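Local coordinates for protein aerobactin synthase IucC (Klebsiella pneumoniae, PDB 6CN7) that probably joins a second N-acetyl-N-hydroxylysine to N-citryl-N-acetyl-N-hydroxylysine at the cost of ATP, completing the siderophore aerobactin, at residues Tyr411-Leu414 / Cys415-Val419. The protein carries 5 engineered substitutions. Numbering follows the deposited sequence.
Sequences YHLL and CRYGV
Cys-415 plants its sulfur on the flat of the Tyr-411 ring, one helical turn back along the chain. SG sits 3.5 Å from the ring centroid, 18° off the normal, a sulfur-aromatic contact displaced toward the hydroxyl end, where CZ is 3.4 Å away. With its CG anti to the backbone N (chi1 -171°), Tyr-411 swings its ring beside its own carbonyl, and thus over the following turn; its OH is held by the Phe-533 carbonyl. Next round the helix, His-412 and Arg-416 run side by side in the same direction. The CB of Arg-416 is a low bump beneath the imidazole rim, 4.0 Å from His-412 CE1, and the Arg-416 chain, bent at its second torsion, brings the guanidinium edge-on to that ring, the planes 66° apart. Asp-311 OD2 gathers three side chains: a salt bridge with Arg-416 NH1 and hydrogen bonds with His-412 NE2 and Tyr-417 OH. The Tyr-417 ring is backed on one face by Arg-416 CG. Tyr-411 to Tyr-417 form the last two turns or so of helix 395-417, whose i to i+4 backbone bonds fade from a nearly straight one, Cys-415 N to Tyr-411 O, to a weak one from Gly-418 N to Leu-414 O. Gly-418, with positive phi, ends the helix and turns the chain back into strand 419-421. Val-419 consequently folds beneath the turn: its CB fits against Leu-413 CG at 4.0 Å, while Leu-413 CD1 meets Tyr-417 CD2 obliquely, 3.7 Å away, the two side chains crossing nearly at right angles. Phe-308, Val-307 and Trp-303 of helix 291-310 pack on this apolar cluster. Behind it, the Val-419 carbonyl tucks under Leu-414, receiving a CA-H...O contact of 3.2 Å from Leu-414 CA to Val-419 O.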
ATOM      1  N   TYR A 411     -38.411 -14.182  13.230  1.00 41.32           N
ATOM      2  CA  TYR A 411     -39.453 -14.882  12.489  1.00 38.69           C
ATOM      3  C   TYR A 411     -40.755 -14.095  12.499  1.00 46.12           C
ATOM      4  O   TYR A 411     -41.477 -14.064  11.494  1.00 48.42           O
ATOM      5  CB  TYR A 411     -39.658 -16.276  13.076  1.00 38.49           C
ATOM      6  CG  TYR A 411     -40.560 -17.168  12.257  1.00 43.04           C
ATOM      7  CD1 TYR A 411     -40.268 -17.452  10.930  1.00 42.64           C
ATOM      8  CD2 TYR A 411     -41.694 -17.741  12.814  1.00 41.76           C
ATOM      9  CE1 TYR A 411     -41.086 -18.271  10.176  1.00 40.35           C
ATOM     10  CE2 TYR A 411     -42.518 -18.563  12.069  1.00 44.03           C
ATOM     11  CZ  TYR A 411     -42.207 -18.825  10.751  1.00 44.09           C
ATOM     12  OH  TYR A 411     -43.026 -19.641  10.006  1.00 48.35           O
ATOM     13  N   HIS A 412     -41.071 -13.450  13.624  1.00 40.76           N
ATOM     14  CA  HIS A 412     -42.272 -12.624  13.701  1.00 44.74           C
ATOM     15  C   HIS A 412     -42.168 -11.424  12.770  1.00 43.35           C
ATOM     16  O   HIS A 412     -43.115 -11.104  12.042  1.00 44.54           O
ATOM     17  CB  HIS A 412     -42.498 -12.172  15.145  1.00 49.60           C
ATOM     18  CG  HIS A 412     -43.659 -11.242  15.315  1.00 50.92           C
ATOM     19  ND1 HIS A 412     -44.966 -11.639  15.140  1.00 51.78           N
ATOM     20  CD2 HIS A 412     -43.707  -9.931  15.654  1.00 52.71           C
ATOM     21  CE1 HIS A 412     -45.770 -10.615  15.359  1.00 51.00           C
ATOM     22  NE2 HIS A 412     -45.031  -9.567  15.672  1.00 54.34           N
ATOM     23  N   LEU A 413     -41.022 -10.738  12.784  1.00 46.77           N
ATOM     24  CA  LEU A 413     -40.809  -9.633  11.857  1.00 52.99           C
ATOM     25  C   LEU A 413     -41.079 -10.065  10.420  1.00 55.25           C
ATOM     26  O   LEU A 413     -41.707  -9.331   9.647  1.00 51.15           O
ATOM     27  CB  LEU A 413     -39.381  -9.104  12.000  1.00 51.14           C
ATOM     28  CG  LEU A 413     -38.994  -7.899  11.136  1.00 52.42           C
ATOM     29  CD1 LEU A 413     -39.855  -6.689  11.464  1.00 53.18           C
ATOM     30  CD2 LEU A 413     -37.521  -7.568  11.319  1.00 50.04           C
ATOM     31  N   LEU A 414     -40.630 -11.268  10.052  1.00 52.04           N
ATOM     32  CA  LEU A 414     -40.807 -11.747   8.683  1.00 49.86           C
ATOM     33  C   LEU A 414     -42.272 -12.041   8.379  1.00 50.83           C
ATOM     34  O   LEU A 414     -42.816 -11.561   7.377  1.00 49.00           O
ATOM     35  CB  LEU A 414     -39.953 -12.995   8.455  1.00 50.01           C
ATOM     36  CG  LEU A 414     -40.195 -13.755   7.146  1.00 55.65           C
ATOM     37  CD1 LEU A 414     -39.917 -12.865   5.945  1.00 57.73           C
ATOM     38  CD2 LEU A 414     -39.346 -15.014   7.089  1.00 55.79           C
ATOM     39  N   CYS A 415     -42.927 -12.835   9.229  1.00 50.58           N
ATOM     40  CA  CYS A 415     -44.266 -13.316   8.903  1.00 48.35           C
ATOM     41  C   CYS A 415     -45.311 -12.212   8.977  1.00 47.71           C
ATOM     42  O   CYS A 415     -46.303 -12.257   8.240  1.00 49.69           O
ATOM     43  CB  CYS A 415     -44.646 -14.464   9.832  1.00 47.58           C
ATOM     44  SG  CYS A 415     -43.555 -15.887   9.688  1.00 50.19           S
ATOM     45  N   ARG A 416     -45.118 -11.225   9.851  1.00 49.44           N
ATOM     46  CA  ARG A 416     -46.096 -10.155  10.014  1.00 53.82           C
ATOM     47  C   ARG A 416     -45.838  -8.985   9.075  1.00 53.97           C
ATOM     48  O   ARG A 416     -46.784  -8.435   8.502  1.00 55.07           O
ATOM     49  CB  ARG A 416     -46.096  -9.666  11.463  1.00 56.78           C
ATOM     50  CG  ARG A 416     -46.951  -8.415  11.728  1.00 66.37           C
ATOM     51  CD  ARG A 416     -48.159  -8.746  12.571  1.00 69.34           C
ATOM     52  NE  ARG A 416     -48.926  -7.558  12.947  1.00 80.60           N
ATOM     53  CZ  ARG A 416     -48.964  -7.028  14.166  1.00 84.73           C
ATOM     54  NH1 ARG A 416     -48.287  -7.572  15.171  1.00 82.11           N
ATOM     55  NH2 ARG A 416     -49.700  -5.945  14.390  1.00 86.36           N
ATOM     56  N   TYR A 417     -44.577  -8.595   8.902  1.00 54.90           N
ATOM     57  CA  TYR A 417     -44.231  -7.405   8.140  1.00 58.23           C
ATOM     58  C   TYR A 417     -43.528  -7.717   6.825  1.00 61.49           C
ATOM     59  O   TYR A 417     -43.174  -6.788   6.095  1.00 62.45           O
ATOM     60  CB  TYR A 417     -43.351  -6.485   8.991  1.00 56.78           C
ATOM     61  CG  TYR A 417     -43.993  -6.080  10.298  1.00 56.77           C
ATOM     62  CD1 TYR A 417     -44.994  -5.121  10.331  1.00 59.36           C
ATOM     63  CD2 TYR A 417     -43.600  -6.658  11.497  1.00 57.89           C
ATOM     64  CE1 TYR A 417     -45.590  -4.748  11.519  1.00 58.14           C
ATOM     65  CE2 TYR A 417     -44.185  -6.289  12.693  1.00 59.03           C
ATOM     66  CZ  TYR A 417     -45.181  -5.335  12.696  1.00 59.20           C
ATOM     67  OH  TYR A 417     -45.771  -4.965  13.881  1.00 62.35           O
ATOM     68  N   GLY A 418     -43.315  -8.990   6.503  1.00 59.22           N
ATOM     69  CA  GLY A 418     -42.658  -9.339   5.255  1.00 56.38           C
ATOM     70  C   GLY A 418     -41.250  -8.798   5.136  1.00 54.50           C
ATOM     71  O   GLY A 418     -40.796  -8.508   4.025  1.00 53.50           O
ATOM     72  N   VAL A 419     -40.544  -8.657   6.255  1.00 54.06           N
ATOM     73  CA  VAL A 419     -39.209  -8.070   6.293  1.00 54.28           C
ATOM     74  C   VAL A 419     -38.228  -9.140   6.744  1.00 52.18           C
ATOM     75  O   VAL A 419     -38.471  -9.829   7.741  1.00 55.82           O
ATOM     76  CB  VAL A 419     -39.154  -6.852   7.235  1.00 57.66           C
ATOM     77  CG1 VAL A 419     -37.733  -6.308   7.334  1.00 59.77           C
ATOM     78  CG2 VAL A 419     -40.110  -5.767   6.764  1.00 57.03           C
TER